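Local coordinates for DNA ligase (Archaeoglobus fulgidus, PDB 3GDE), which probably seals nicks in double-stranded DNA during replication, recombination and repair, using ATP and passing through a covalent AMP-lysine intermediate, at residues A[258-263]-A[286-291]; A[267-270]-A[276-279]. All coordinates share one frame; numbering follows the deposited sequence.

Contact 1: residues A[258-263]-A[286-291]; sequences VQVHWD and EEIKKS
K289 lays the aliphatic part of its side chain across one face of the W262 indole, the two side chains crossing at about a right angle. Its CB starts over the rim, 4.0 Å from W262 CH2. CG comes next and is the closest atom, 3.7 Å from W262 CZ3, forming a CH-pi contact 28° off the normal of the six-membered ring. Beyond CG the chain runs extended: CD and CE still pass CZ3, with CE 3.9 Å from it, while the ammonium end leads away from the strand. Lysine suits this half-buried place because its methylenes can pack on an aromatic face without burying the charge. Segment 286-291 belongs to helix 282-291, which packs on strand 256-262 in the adenylation domain of the ligase; the axes of the two short segments approach to 10.2 Å and are inclined at 55°. One residue earlier in the helix, I288 covers the other end of the same indole face. Its CG2, placed anti to the backbone N, lies over the five-membered ring of W262, 4.3 Å from the centroid of that ring, and makes a second CH-pi contact. The other branch of I288 goes to V260, the two side chains meeting tip to tip with I288 CD1 3.6 Å from V260 CG1. Beta-branched residues fit here: I288 can send CG2 to the indole and CD1 to V260, while V260 meets that one methyl with both of its own. Just past the segment, W262 NE1 donates to the carbonyl oxygen of V292, a bond that should restrain the ring from turning.

Contact 2: residues A[267-270]-A[276-279]; sequences VTIY and NVTN
I269 turns its backbone N-H and C=O to the returning loop 276-279: V277 N donates to I269 O at 2.9 Å, next to a single beta bridge that pairs Y270 with N276. The I269 N-H, however, meets a side chain instead of a second carbonyl. T278 OG1 accepts it at 2.7 Å in a nearly straight bond (169°), so the threonine hydroxyl does what a carbonyl of a neighbouring strand would do. With OG1 anti to its carbonyl carbon (chi1 -48°), T278 points the hydroxyl at I269 and sends CG2 the other way along the strand, to a tight 3.1 Å from V267 O. Threonine suits the place by joining an acceptor and a methyl on one carbon; with a valine here, the buried I269 N-H would probably be left without its acceptor. Alongside, the beta-branched pair I269 and V277 cross at about a right angle, their CG2 methyls 3.8 Å apart. The Y270 ring lies obliquely against the backbone of N276, CD1 standing 4.0 Å from N276 CA, while its hydroxyl bonds to the carbonyl oxygen of H223. The loop that leaves strand 268-271 thus folds back along it with one beta bridge and a threonine hydroxyl, in the adenylation domain near R272, a predicted ATP-binding residue.

In the fold
Contact 2 is nested within the chain loop closed by contact 1, and their centres lie 9 Å apart. Strand 268-271 joins them by antiparallel pairing with strand 256-262, where Q259 N lies 2.8 Å from Y270 O and H261 N 2.9 Å from T268 O, both probable hydrogen bonds. The cores also merge: W262 CE3 packs 3.4 Å from V267 CG2, I269 touches V258 and V260, and V285 of helix 282-291 meets both I269 and T278. The predicted ATP site is near but not part of either contact. The V260 side chain is about 10 Å from those of R257 and E301, and the Y270 side chain about 8 Å from that of R272.

Contact 1: residues A[258-263]-A[286-291]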
ATOM      1  N   VAL A 258     -10.821  -7.320   5.986  1.00 26.32           N
ATOM      2  CA  VAL A 258     -10.551  -8.182   4.848  1.00 26.50           C
ATOM      3  C   VAL A 258     -11.688  -8.124   3.838  1.00 26.71           C
ATOM      4  O   VAL A 258     -12.808  -7.655   4.132  1.00 26.28           O
ATOM      5  CB  VAL A 258     -10.315  -9.679   5.242  1.00 26.22           C
ATOM      6  CG1 VAL A 258      -9.101  -9.825   6.126  1.00 25.79           C
ATOM      7  CG2 VAL A 258     -11.570 -10.302   5.866  1.00 26.04           C
ATOM      8  N   GLN A 259     -11.379  -8.607   2.644  1.00 26.80           N
ATOM      9  CA  GLN A 259     -12.363  -8.734   1.589  1.00 27.18           C
ATOM     10  C   GLN A 259     -12.294 -10.165   1.042  1.00 27.40           C
ATOM     11  O   GLN A 259     -11.234 -10.647   0.649  1.00 27.20           O
ATOM     12  CB  GLN A 259     -12.085  -7.688   0.517  1.00 26.92           C
ATOM     13  CG  GLN A 259     -13.144  -7.576  -0.534  1.00 26.96           C
ATOM     14  CD  GLN A 259     -12.790  -6.540  -1.558  1.00 26.03           C
ATOM     15  OE1 GLN A 259     -12.199  -6.854  -2.588  1.00 26.77           O
ATOM     16  NE2 GLN A 259     -13.114  -5.287  -1.267  1.00 25.26           N
ATOM     17  N   VAL A 260     -13.433 -10.838   1.045  1.00 28.48           N
ATOM     18  CA  VAL A 260     -13.504 -12.266   0.738  1.00 29.21           C
ATOM     19  C   VAL A 260     -14.233 -12.489  -0.585  1.00 29.87           C
ATOM     20  O   VAL A 260     -15.353 -12.003  -0.775  1.00 29.83           O
ATOM     21  CB  VAL A 260     -14.191 -13.043   1.897  1.00 29.25           C
ATOM     22  CG1 VAL A 260     -14.536 -14.479   1.485  1.00 29.92           C
ATOM     23  CG2 VAL A 260     -13.298 -13.031   3.139  1.00 29.04           C
ATOM     24  N   HIS A 261     -13.574 -13.214  -1.490  1.00 30.64           N
ATOM     25  CA  HIS A 261     -14.099 -13.490  -2.825  1.00 31.87           C
ATOM     26  C   HIS A 261     -14.352 -14.994  -3.011  1.00 33.20           C
ATOM     27  O   HIS A 261     -13.456 -15.811  -2.773  1.00 33.10           O
ATOM     28  CB  HIS A 261     -13.104 -13.016  -3.887  1.00 31.53           C
ATOM     29  CG  HIS A 261     -12.868 -11.540  -3.895  1.00 29.96           C
ATOM     30  ND1 HIS A 261     -13.298 -10.727  -4.920  1.00 29.17           N
ATOM     31  CD2 HIS A 261     -12.230 -10.733  -3.016  1.00 28.16           C
ATOM     32  CE1 HIS A 261     -12.941  -9.480  -4.671  1.00 28.57           C
ATOM     33  NE2 HIS A 261     -12.292  -9.457  -3.520  1.00 28.61           N
ATOM     34  N   TRP A 262     -15.555 -15.346  -3.462  1.00 35.04           N
ATOM     35  CA  TRP A 262     -15.994 -16.753  -3.535  1.00 36.97           C
ATOM     36  C   TRP A 262     -17.418 -16.887  -4.105  1.00 38.28           C
ATOM     37  O   TRP A 262     -18.307 -16.184  -3.637  1.00 39.26           O
ATOM     38  CB  TRP A 262     -15.966 -17.320  -2.099  1.00 36.43           C
ATOM     39  CG  TRP A 262     -16.887 -18.487  -1.813  1.00 35.90           C
ATOM     40  CD1 TRP A 262     -18.156 -18.432  -1.307  1.00 35.98           C
ATOM     41  CD2 TRP A 262     -16.591 -19.875  -1.995  1.00 34.83           C
ATOM     42  NE1 TRP A 262     -18.670 -19.701  -1.163  1.00 35.78           N
ATOM     43  CE2 TRP A 262     -17.732 -20.606  -1.581  1.00 35.39           C
ATOM     44  CE3 TRP A 262     -15.474 -20.575  -2.465  1.00 34.52           C
ATOM     45  CZ2 TRP A 262     -17.786 -22.007  -1.630  1.00 35.72           C
ATOM     46  CZ3 TRP A 262     -15.529 -21.969  -2.507  1.00 35.97           C
ATOM     47  CH2 TRP A 262     -16.677 -22.667  -2.093  1.00 35.06           C
ATOM     48  N   ASP A 263     -17.717 -17.724  -5.097  1.00 40.37           N
ATOM     49  CA  ASP A 263     -16.921 -18.225  -6.220  1.00 41.53           C
ATOM     50  C   ASP A 263     -17.770 -19.192  -7.074  1.00 42.19           C
ATOM     51  O   ASP A 263     -18.290 -18.749  -8.096  1.00 43.60           O
ATOM     52  CB  ASP A 263     -15.578 -18.831  -5.867  1.00 42.07           C
ATOM     53  CG  ASP A 263     -14.841 -19.308  -7.102  1.00 42.00           C
ATOM     54  OD1 ASP A 263     -15.096 -18.773  -8.203  1.00 41.50           O
ATOM     55  OD2 ASP A 263     -14.019 -20.221  -6.974  1.00 43.09           O
ATOM     56  N   GLU A 286     -11.698 -22.359   4.871  1.00 38.34           N
ATOM     57  CA  GLU A 286     -12.581 -23.525   5.015  1.00 39.05           C
ATOM     58  C   GLU A 286     -13.957 -23.157   5.559  1.00 39.40           C
ATOM     59  O   GLU A 286     -14.969 -23.660   5.060  1.00 39.62           O
ATOM     60  CB  GLU A 286     -11.947 -24.626   5.874  1.00 39.09           C
ATOM     61  CG  GLU A 286     -10.875 -25.445   5.167  1.00 40.13           C
ATOM     62  CD  GLU A 286     -11.372 -26.193   3.922  1.00 42.23           C
ATOM     63  OE1 GLU A 286     -10.526 -26.499   3.050  1.00 43.40           O
ATOM     64  OE2 GLU A 286     -12.584 -26.487   3.805  1.00 41.90           O
ATOM     65  N   GLU A 287     -13.994 -22.266   6.556  1.00 39.63           N
ATOM     66  CA  GLU A 287     -15.256 -21.822   7.166  1.00 40.00           C
ATOM     67  C   GLU A 287     -16.130 -21.056   6.188  1.00 39.79           C
ATOM     68  O   GLU A 287     -17.355 -21.122   6.264  1.00 40.11           O
ATOM     69  CB  GLU A 287     -15.000 -20.955   8.400  1.00 40.19           C
ATOM     70  CG  GLU A 287     -14.239 -21.650   9.502  1.00 42.50           C
ATOM     71  CD  GLU A 287     -15.079 -22.646  10.286  1.00 45.10           C
ATOM     72  OE1 GLU A 287     -16.327 -22.498  10.323  1.00 46.43           O
ATOM     73  OE2 GLU A 287     -14.478 -23.570  10.878  1.00 46.33           O
ATOM     74  N   ILE A 288     -15.494 -20.314   5.287  1.00 39.52           N
ATOM     75  CA  ILE A 288     -16.195 -19.615   4.209  1.00 39.29           C
ATOM     76  C   ILE A 288     -16.851 -20.606   3.227  1.00 39.40           C
ATOM     77  O   ILE A 288     -18.005 -20.427   2.818  1.00 39.15           O
ATOM     78  CB  ILE A 288     -15.231 -18.621   3.506  1.00 39.02           C
ATOM     79  CG1 ILE A 288     -15.163 -17.318   4.308  1.00 38.91           C
ATOM     80  CG2 ILE A 288     -15.647 -18.348   2.060  1.00 38.99           C
ATOM     81  CD1 ILE A 288     -13.823 -16.635   4.270  1.00 38.45           C
ATOM     82  N   LYS A 289     -16.116 -21.661   2.884  1.00 39.77           N
ATOM     83  CA  LYS A 289     -16.605 -22.708   1.979  1.00 40.24           C
ATOM     84  C   LYS A 289     -17.816 -23.458   2.525  1.00 40.54           C
ATOM     85  O   LYS A 289     -18.693 -23.856   1.758  1.00 40.85           O
ATOM     86  CB  LYS A 289     -15.485 -23.681   1.612  1.00 39.95           C
ATOM     87  CG  LYS A 289     -14.360 -23.014   0.844  1.00 39.89           C
ATOM     88  CD  LYS A 289     -13.323 -23.993   0.351  1.00 39.51           C
ATOM     89  CE  LYS A 289     -12.396 -23.304  -0.625  1.00 39.30           C
ATOM     90  NZ  LYS A 289     -11.204 -24.132  -0.977  1.00 39.86           N
ATOM     91  N   LYS A 290     -17.893 -23.626   3.843  1.00 40.98           N
ATOM     92  CA  LYS A 290     -19.091 -24.249   4.417  1.00 41.08           C
ATOM     93  C   LYS A 290     -20.196 -23.282   4.828  1.00 40.75           C
ATOM     94  O   LYS A 290     -21.370 -23.647   4.799  1.00 40.68           O
ATOM     95  CB  LYS A 290     -18.772 -25.264   5.532  1.00 41.25           C
ATOM     96  CG  LYS A 290     -17.832 -24.803   6.617  1.00 42.23           C
ATOM     97  CD  LYS A 290     -17.749 -25.853   7.704  1.00 43.09           C
ATOM     98  CE  LYS A 290     -16.439 -25.756   8.471  1.00 44.75           C
ATOM     99  NZ  LYS A 290     -16.460 -26.611   9.699  1.00 45.33           N
ATOM    100  N   SER A 291     -19.836 -22.048   5.175  1.00 40.48           N
ATOM    101  CA  SER A 291     -20.820 -21.112   5.732  1.00 40.05           C
ATOM    102  C   SER A 291     -21.359 -20.061   4.765  1.00 39.76           C
ATOM    103  O   SER A 291     -22.423 -19.481   5.015  1.00 39.46           O
ATOM    104  CB  SER A 291     -20.278 -20.437   6.993  1.00 40.05           C
ATOM    105  OG  SER A 291     -19.870 -21.402   7.955  1.00 41.19           O
TER

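Contact 2: residues A[267-270]-A[276-279]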
ATOM      1  N   VAL A 267     -11.432 -19.650  -2.900  1.00 37.17           N
ATOM      2  CA  VAL A 267     -11.544 -18.454  -2.083  1.00 35.62           C
ATOM      3  C   VAL A 267     -10.261 -17.646  -2.253  1.00 34.85           C
ATOM      4  O   VAL A 267      -9.168 -18.218  -2.282  1.00 34.65           O
ATOM      5  CB  VAL A 267     -11.711 -18.823  -0.577  1.00 35.72           C
ATOM      6  CG1 VAL A 267     -11.696 -17.581   0.322  1.00 34.71           C
ATOM      7  CG2 VAL A 267     -12.987 -19.631  -0.346  1.00 35.59           C
ATOM      8  N   THR A 268     -10.400 -16.333  -2.412  1.00 33.77           N
ATOM      9  CA  THR A 268      -9.296 -15.402  -2.161  1.00 32.92           C
ATOM     10  C   THR A 268      -9.679 -14.420  -1.059  1.00 31.87           C
ATOM     11  O   THR A 268     -10.833 -13.972  -0.975  1.00 31.58           O
ATOM     12  CB  THR A 268      -8.854 -14.600  -3.409  1.00 33.11           C
ATOM     13  OG1 THR A 268     -10.002 -14.057  -4.059  1.00 33.64           O
ATOM     14  CG2 THR A 268      -8.051 -15.470  -4.384  1.00 33.89           C
ATOM     15  N   ILE A 269      -8.705 -14.100  -0.215  1.00 30.89           N
ATOM     16  CA  ILE A 269      -8.886 -13.128   0.862  1.00 30.05           C
ATOM     17  C   ILE A 269      -7.836 -12.032   0.720  1.00 29.72           C
ATOM     18  O   ILE A 269      -6.635 -12.310   0.633  1.00 29.70           O
ATOM     19  CB  ILE A 269      -8.788 -13.792   2.269  1.00 30.17           C
ATOM     20  CG1 ILE A 269      -9.766 -14.971   2.390  1.00 29.54           C
ATOM     21  CG2 ILE A 269      -9.026 -12.755   3.393  1.00 29.84           C
ATOM     22  CD1 ILE A 269      -9.595 -15.792   3.657  1.00 29.76           C
ATOM     23  N   TYR A 270      -8.305 -10.793   0.674  1.00 29.52           N
ATOM     24  CA  TYR A 270      -7.435  -9.628   0.630  1.00 29.88           C
ATOM     25  C   TYR A 270      -7.513  -8.834   1.926  1.00 29.83           C
ATOM     26  O   TYR A 270      -8.585  -8.703   2.526  1.00 30.25           O
ATOM     27  CB  TYR A 270      -7.796  -8.736  -0.558  1.00 30.33           C
ATOM     28  CG  TYR A 270      -7.590  -9.422  -1.879  1.00 30.26           C
ATOM     29  CD1 TYR A 270      -6.325  -9.494  -2.454  1.00 29.66           C
ATOM     30  CD2 TYR A 270      -8.658 -10.013  -2.551  1.00 30.89           C
ATOM     31  CE1 TYR A 270      -6.123 -10.146  -3.669  1.00 31.00           C
ATOM     32  CE2 TYR A 270      -8.473 -10.662  -3.767  1.00 31.39           C
ATOM     33  CZ  TYR A 270      -7.197 -10.720  -4.321  1.00 31.39           C
ATOM     34  OH  TYR A 270      -7.000 -11.351  -5.527  1.00 32.23           O
ATOM     35  N   ASN A 276      -2.795 -10.341  -0.760  1.00 36.46           N
ATOM     36  CA  ASN A 276      -3.405 -11.668  -0.825  1.00 36.39           C
ATOM     37  C   ASN A 276      -2.954 -12.491   0.394  1.00 36.17           C
ATOM     38  O   ASN A 276      -1.797 -12.909   0.489  1.00 36.16           O
ATOM     39  CB  ASN A 276      -3.043 -12.362  -2.150  1.00 36.06           C
ATOM     40  CG  ASN A 276      -3.911 -13.586  -2.450  1.00 36.37           C
ATOM     41  OD1 ASN A 276      -4.263 -13.837  -3.607  1.00 36.63           O
ATOM     42  ND2 ASN A 276      -4.244 -14.354  -1.424  1.00 35.71           N
ATOM     43  N   VAL A 277      -3.870 -12.690   1.335  1.00 36.08           N
ATOM     44  CA  VAL A 277      -3.556 -13.376   2.595  1.00 36.02           C
ATOM     45  C   VAL A 277      -4.288 -14.727   2.680  1.00 36.36           C
ATOM     46  O   VAL A 277      -4.418 -15.312   3.755  1.00 36.51           O
ATOM     47  CB  VAL A 277      -3.894 -12.482   3.848  1.00 36.03           C
ATOM     48  CG1 VAL A 277      -2.967 -11.272   3.946  1.00 34.19           C
ATOM     49  CG2 VAL A 277      -5.366 -12.036   3.842  1.00 35.21           C
ATOM     50  N   THR A 278      -4.758 -15.214   1.536  1.00 36.68           N
ATOM     51  CA  THR A 278      -5.536 -16.460   1.448  1.00 37.45           C
ATOM     52  C   THR A 278      -4.824 -17.693   2.035  1.00 38.10           C
ATOM     53  O   THR A 278      -5.415 -18.427   2.825  1.00 38.50           O
ATOM     54  CB  THR A 278      -5.947 -16.744  -0.007  1.00 37.19           C
ATOM     55  OG1 THR A 278      -6.496 -15.550  -0.572  1.00 37.50           O
ATOM     56  CG2 THR A 278      -6.989 -17.862  -0.089  1.00 36.71           C
ATOM     57  N   ASN A 279      -3.565 -17.902   1.653  1.00 38.74           N
ATOM     58  CA  ASN A 279      -2.790 -19.062   2.106  1.00 39.71           C
ATOM     59  C   ASN A 279      -2.440 -18.999   3.592  1.00 39.73           C
ATOM     60  O   ASN A 279      -2.149 -20.028   4.211  1.00 40.17           O
ATOM     61  CB  ASN A 279      -1.514 -19.238   1.263  1.00 39.80           C
ATOM     62  CG  ASN A 279      -1.815 -19.514  -0.196  1.00 41.16           C
ATOM     63  OD1 ASN A 279      -2.906 -19.976  -0.542  1.00 43.23           O
ATOM     64  ND2 ASN A 279      -0.860 -19.213  -1.067  1.00 42.87           N
TER